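Local coordinates for putative glycosyltransferase (Mannosyltransferase) involved in glycosylating the PBCV-1 major capsid protein (Paramecium bursaria Chlorella virus 1, PDB 2P6W), which probably transfers a sugar from a nucleotide donor in glycosylating the viral major capsid protein, this chain being its manganese-binding N-terminal domain, at residues C7-S12 with Q64-K69; E135-S140 with Y158-P163. All coordinates share one frame; numbering follows the deposited sequence.

How the contacts relate
The chain enters the fold through strand 8-13, inside the six-stranded mixed sheet, and contact 1 closes when helix 59-69 comes back to lie on that strand; the 51 residues between segments 7-12 and 64-69 include helix 20-36 and edge strand 39-43. Contact 2 opens later, where helix 132-140 pairs with helix 153-164, with 17 residues between segments 135-140 and 158-163. The two loops follow one another in series, neither nested nor crossed, and their centres lie about 18 Å apart. Helix 59-69 joins them: A66 faces the sheet in contact 1, while Q64 NE2 packs 3.9 Å from K136 CE of contact 2. Helix 132-140 lies beside helix 59-69, and helix 153-164 reaches strand 107-110 of the same sheet.

Contact 1 of 2, residues C7-S12 with Q64-K69; sequences CITILS and QQAAEK
The sheet of the GT-A-type nucleotide-binding domain meets one of its covering helices here: strand 8-13, with strands 39-43 and 75-79 as its parallel neighbours, packs against helix 59-69. The contact turns on a single small side chain, A66, whose CB points at the strand and touches two side chains from the same strand face, two residues apart. CB of A66 lies 4.2 Å from CG2 of T9 and also 4.2 Å from CB of L11. With A66 presenting nothing beyond CB, the backbones come close, L11 CA and A66 CA being 6.7 Å apart.

T9 divides its two branches. The methyl CG2 stands anti to the backbone N and reaches the helix, whereas OG1 (chi1 -67°) lies beside that N and is hydrogen-bonded to OG1 of T73. L11 lays both its CB and its CD2 methyl beside A66 CB, CD2 at 4.3 Å; CG, between the backbone N and the carbonyl carbon (chi1 60°), carries CD2 to the helix, and the side chain also packs on F76 and W78 of strand 75-79. On the other face of the strand, I10 touches V29, Y32 and C33 of helix 20-36. Y41 of strand 39-43 also packs on A66.

The strand continues to G13 and helix 59-69 starts at R59; both bind UDP-glucose in the donor complex, though no nucleotide is bound here. No hydrogen bond crosses between the two segments. Buried methyl and methylene groups alone meet, so apolar contact holds the helix on strand 8-13; a polar tie, the hydrogen bond from Q65 NE2 to E43 OE1, goes to neighbouring strand 39-43.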
# COMPACT_ATOMS: atom_id res chain seq x y z
N CYS A 7 1.39 -7.67 15.43
CA CYS A 7 0.75 -6.38 15.52
C CYS A 7 0.91 -5.69 14.17
O CYS A 7 2.03 -5.40 13.74
CB CYS A 7 1.40 -5.56 16.61
SG CYS A 7 0.71 -3.92 16.74
N ILE A 8 -0.22 -5.46 13.50
CA ILE A 8 -0.23 -4.83 12.17
C ILE A 8 -0.89 -3.46 12.24
O ILE A 8 -1.95 -3.32 12.87
CB ILE A 8 -0.97 -5.72 11.17
CG1 ILE A 8 -0.18 -7.00 10.94
CG2 ILE A 8 -1.24 -4.98 9.82
CD1 ILE A 8 -1.01 -8.13 10.31
N THR A 9 -0.28 -2.46 11.60
CA THR A 9 -0.88 -1.14 11.44
C THR A 9 -1.08 -0.91 9.96
O THR A 9 -0.10 -0.92 9.20
CB THR A 9 0.04 -0.03 11.99
OG1 THR A 9 0.14 -0.17 13.41
CG2 THR A 9 -0.48 1.38 11.65
N ILE A 10 -2.32 -0.74 9.54
CA ILE A 10 -2.58 -0.37 8.15
C ILE A 10 -2.57 1.13 8.09
O ILE A 10 -3.13 1.80 8.96
CB ILE A 10 -3.93 -0.94 7.65
CG1 ILE A 10 -3.94 -2.46 7.87
CG2 ILE A 10 -4.17 -0.55 6.16
CD1 ILE A 10 -5.13 -3.19 7.30
N LEU A 11 -1.92 1.66 7.06
CA LEU A 11 -1.86 3.11 6.87
C LEU A 11 -2.21 3.48 5.44
O LEU A 11 -1.96 2.74 4.49
CB LEU A 11 -0.50 3.70 7.26
CG LEU A 11 0.71 3.18 6.50
CD1 LEU A 11 1.72 4.29 6.26
CD2 LEU A 11 1.37 2.05 7.27
N SER A 12 -2.79 4.68 5.32
CA SER A 12 -3.12 5.23 4.02
C SER A 12 -3.29 6.72 4.20
O SER A 12 -2.94 7.27 5.27
CB SER A 12 -4.42 4.61 3.48
OG SER A 12 -4.66 4.95 2.12
N GLN A 64 6.27 7.09 8.89
CA GLN A 64 6.80 7.61 10.16
C GLN A 64 5.66 8.12 11.06
O GLN A 64 5.70 7.95 12.27
CB GLN A 64 7.92 8.67 9.99
CG GLN A 64 8.39 9.19 11.38
CD GLN A 64 9.65 10.07 11.42
OE1 GLN A 64 10.00 10.81 10.46
NE2 GLN A 64 10.31 10.02 12.56
N GLN A 65 4.65 8.73 10.45
CA GLN A 65 3.47 9.19 11.20
C GLN A 65 2.83 8.01 11.90
O GLN A 65 2.49 8.10 13.09
CB GLN A 65 2.44 9.81 10.26
CG GLN A 65 2.88 11.05 9.49
CD GLN A 65 2.86 12.29 10.36
OE1 GLN A 65 3.72 12.46 11.23
NE2 GLN A 65 1.90 13.17 10.14
N ALA A 66 2.66 6.92 11.15
CA ALA A 66 2.05 5.69 11.69
C ALA A 66 2.89 5.06 12.79
O ALA A 66 2.36 4.56 13.78
CB ALA A 66 1.83 4.69 10.57
N ALA A 67 4.21 5.06 12.61
CA ALA A 67 5.12 4.52 13.62
C ALA A 67 5.08 5.32 14.90
O ALA A 67 5.15 4.75 16.00
CB ALA A 67 6.55 4.47 13.07
N GLU A 68 4.99 6.65 14.79
CA GLU A 68 4.89 7.47 16.00
C GLU A 68 3.59 7.20 16.76
O GLU A 68 3.57 7.10 17.99
CB GLU A 68 4.99 8.95 15.65
CG GLU A 68 4.97 9.84 16.89
CD GLU A 68 5.30 11.28 16.58
OE1 GLU A 68 5.64 11.58 15.43
OE2 GLU A 68 5.20 12.12 17.51
N LYS A 69 2.50 7.06 16.01
CA LYS A 69 1.19 6.87 16.63
C LYS A 69 1.09 5.48 17.24
O LYS A 69 0.49 5.31 18.32
CB LYS A 69 0.09 7.10 15.59
CG LYS A 69 -1.35 6.96 16.08
CD LYS A 69 -1.72 7.99 17.11
CE LYS A 69 -3.11 7.69 17.70
NZ LYS A 69 -4.19 7.69 16.66

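Contact 2 of 2, residues E135-S140 with Y158-P163; sequences EKIVWS and YEYVFP
V161 points at helix 132-140, and V138 meets it from the flank where that helix packs beside helix 153-164; their side chains cross at about a right angle. One branch of each does the touching: CG2 of V138 meets CG2 of V161 at 3.7 Å. CG1 is anti to the backbone N in both (chi1 171° and 174°), which puts CG2 beside the N, anti to the carbonyl carbon. Farther out, I137 approaches the Y160 ring obliquely, its CG2 standing 4.1 Å from CE2 of the tyrosine. The ring also takes a cation-pi contact from R164, and the side chain touches L141.

A wider pi-type turn spans 158-161 in the second helix, just where Y160 and V161 present themselves to the first. Behind the valines the packing carries on into the fold, V161 resting on Y107 of strand 107-110 and V138 on S60 of helix 59-69. At the end of helix 132-140, S140 OG donates a 2.6 Å hydrogen bond to I137 O, in the carbonyl plane and on a lone pair.

The segments share no hydrogen bond or salt bridge. Two methyl-to-carbon contacts join them, a buried valine pair and an isoleucine-tyrosine pair nearer the surface, so apolar packing holds the helices together.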
# COMPACT_ATOMS: atom_id res chain seq x y z
N GLU A 135 12.74 3.26 5.00
CA GLU A 135 11.71 4.14 4.42
C GLU A 135 12.11 5.61 4.52
O GLU A 135 11.81 6.42 3.65
CB GLU A 135 10.37 3.89 5.08
CG GLU A 135 9.78 2.54 4.68
CD GLU A 135 9.23 2.57 3.26
OE1 GLU A 135 8.53 3.54 2.92
OE2 GLU A 135 9.49 1.64 2.48
N LYS A 136 12.80 5.97 5.60
CA LYS A 136 13.31 7.32 5.73
C LYS A 136 14.25 7.66 4.57
O LYS A 136 14.19 8.77 4.03
CB LYS A 136 14.05 7.53 7.06
CG LYS A 136 13.15 7.69 8.26
CD LYS A 136 13.96 8.06 9.50
CE LYS A 136 13.14 8.07 10.78
NZ LYS A 136 14.02 8.42 11.94
N ILE A 137 15.08 6.70 4.18
CA ILE A 137 15.96 6.90 3.04
C ILE A 137 15.16 7.00 1.73
O ILE A 137 15.43 7.87 0.90
CB ILE A 137 17.04 5.79 2.94
CG1 ILE A 137 17.94 5.81 4.18
CG2 ILE A 137 17.87 5.97 1.70
CD1 ILE A 137 18.69 7.10 4.36
N VAL A 138 14.15 6.15 1.58
CA VAL A 138 13.32 6.19 0.37
C VAL A 138 12.72 7.59 0.24
O VAL A 138 12.80 8.19 -0.81
CB VAL A 138 12.19 5.19 0.44
CG1 VAL A 138 11.19 5.39 -0.72
CG2 VAL A 138 12.75 3.78 0.40
N TRP A 139 12.14 8.09 1.32
CA TRP A 139 11.60 9.46 1.29
C TRP A 139 12.67 10.49 0.90
O TRP A 139 12.39 11.38 0.10
CB TRP A 139 10.96 9.79 2.64
CG TRP A 139 10.47 11.20 2.78
CD1 TRP A 139 10.93 12.13 3.67
CD2 TRP A 139 9.42 11.84 2.04
NE1 TRP A 139 10.23 13.32 3.53
CE2 TRP A 139 9.30 13.17 2.54
CE3 TRP A 139 8.58 11.43 1.00
CZ2 TRP A 139 8.37 14.08 2.02
CZ3 TRP A 139 7.64 12.34 0.49
CH2 TRP A 139 7.55 13.66 1.00
N SER A 140 13.88 10.35 1.45
CA SER A 140 14.97 11.32 1.20
C SER A 140 15.40 11.35 -0.26
O SER A 140 16.01 12.33 -0.69
CB SER A 140 16.18 11.00 2.08
OG SER A 140 16.94 9.91 1.56
N TYR A 158 12.27 -1.13 -5.61
CA TYR A 158 12.77 -2.25 -6.39
C TYR A 158 14.27 -2.17 -6.76
O TYR A 158 14.99 -3.19 -6.73
CB TYR A 158 11.90 -2.47 -7.62
CG TYR A 158 12.16 -3.78 -8.30
CD1 TYR A 158 11.76 -4.98 -7.72
CD2 TYR A 158 12.82 -3.83 -9.54
CE1 TYR A 158 11.99 -6.20 -8.35
CE2 TYR A 158 13.06 -5.04 -10.18
CZ TYR A 158 12.66 -6.21 -9.58
OH TYR A 158 12.88 -7.42 -10.20
N GLU A 159 14.71 -0.97 -7.13
CA GLU A 159 16.05 -0.77 -7.71
C GLU A 159 17.09 -0.16 -6.77
O GLU A 159 18.31 -0.27 -7.05
CB GLU A 159 15.96 0.06 -8.97
CG GLU A 159 15.16 -0.61 -10.10
CD GLU A 159 15.11 0.22 -11.37
OE1 GLU A 159 16.13 0.87 -11.69
OE2 GLU A 159 14.05 0.23 -12.04
N TYR A 160 16.64 0.49 -5.70
CA TYR A 160 17.56 1.03 -4.70
C TYR A 160 17.56 0.15 -3.44
O TYR A 160 18.62 -0.27 -2.97
CB TYR A 160 17.22 2.48 -4.34
CG TYR A 160 18.29 3.16 -3.54
CD1 TYR A 160 19.29 3.89 -4.18
CD2 TYR A 160 18.30 3.08 -2.15
CE1 TYR A 160 20.29 4.50 -3.44
CE2 TYR A 160 19.29 3.69 -1.41
CZ TYR A 160 20.28 4.40 -2.05
OH TYR A 160 21.28 5.01 -1.33
N VAL A 161 16.38 -0.13 -2.90
CA VAL A 161 16.32 -0.85 -1.62
C VAL A 161 16.65 -2.32 -1.79
O VAL A 161 17.53 -2.86 -1.10
CB VAL A 161 14.94 -0.70 -0.93
CG1 VAL A 161 14.86 -1.57 0.32
CG2 VAL A 161 14.70 0.76 -0.55
N PHE A 162 15.95 -2.98 -2.70
CA PHE A 162 16.09 -4.43 -2.81
C PHE A 162 17.55 -4.91 -3.00
O PHE A 162 17.98 -5.85 -2.33
CB PHE A 162 15.16 -5.00 -3.89
CG PHE A 162 13.71 -5.13 -3.47
CD1 PHE A 162 13.26 -4.66 -2.22
CD2 PHE A 162 12.78 -5.67 -4.36
CE1 PHE A 162 11.90 -4.78 -1.86
CE2 PHE A 162 11.44 -5.78 -4.00
CZ PHE A 162 11.01 -5.35 -2.76
N PRO A 163 18.32 -4.27 -3.91
CA PRO A 163 19.72 -4.71 -4.06
C PRO A 163 20.54 -4.65 -2.79
O PRO A 163 21.51 -5.41 -2.65
CB PRO A 163 20.28 -3.75 -5.10
CG PRO A 163 19.11 -3.35 -5.91
CD PRO A 163 17.99 -3.22 -4.90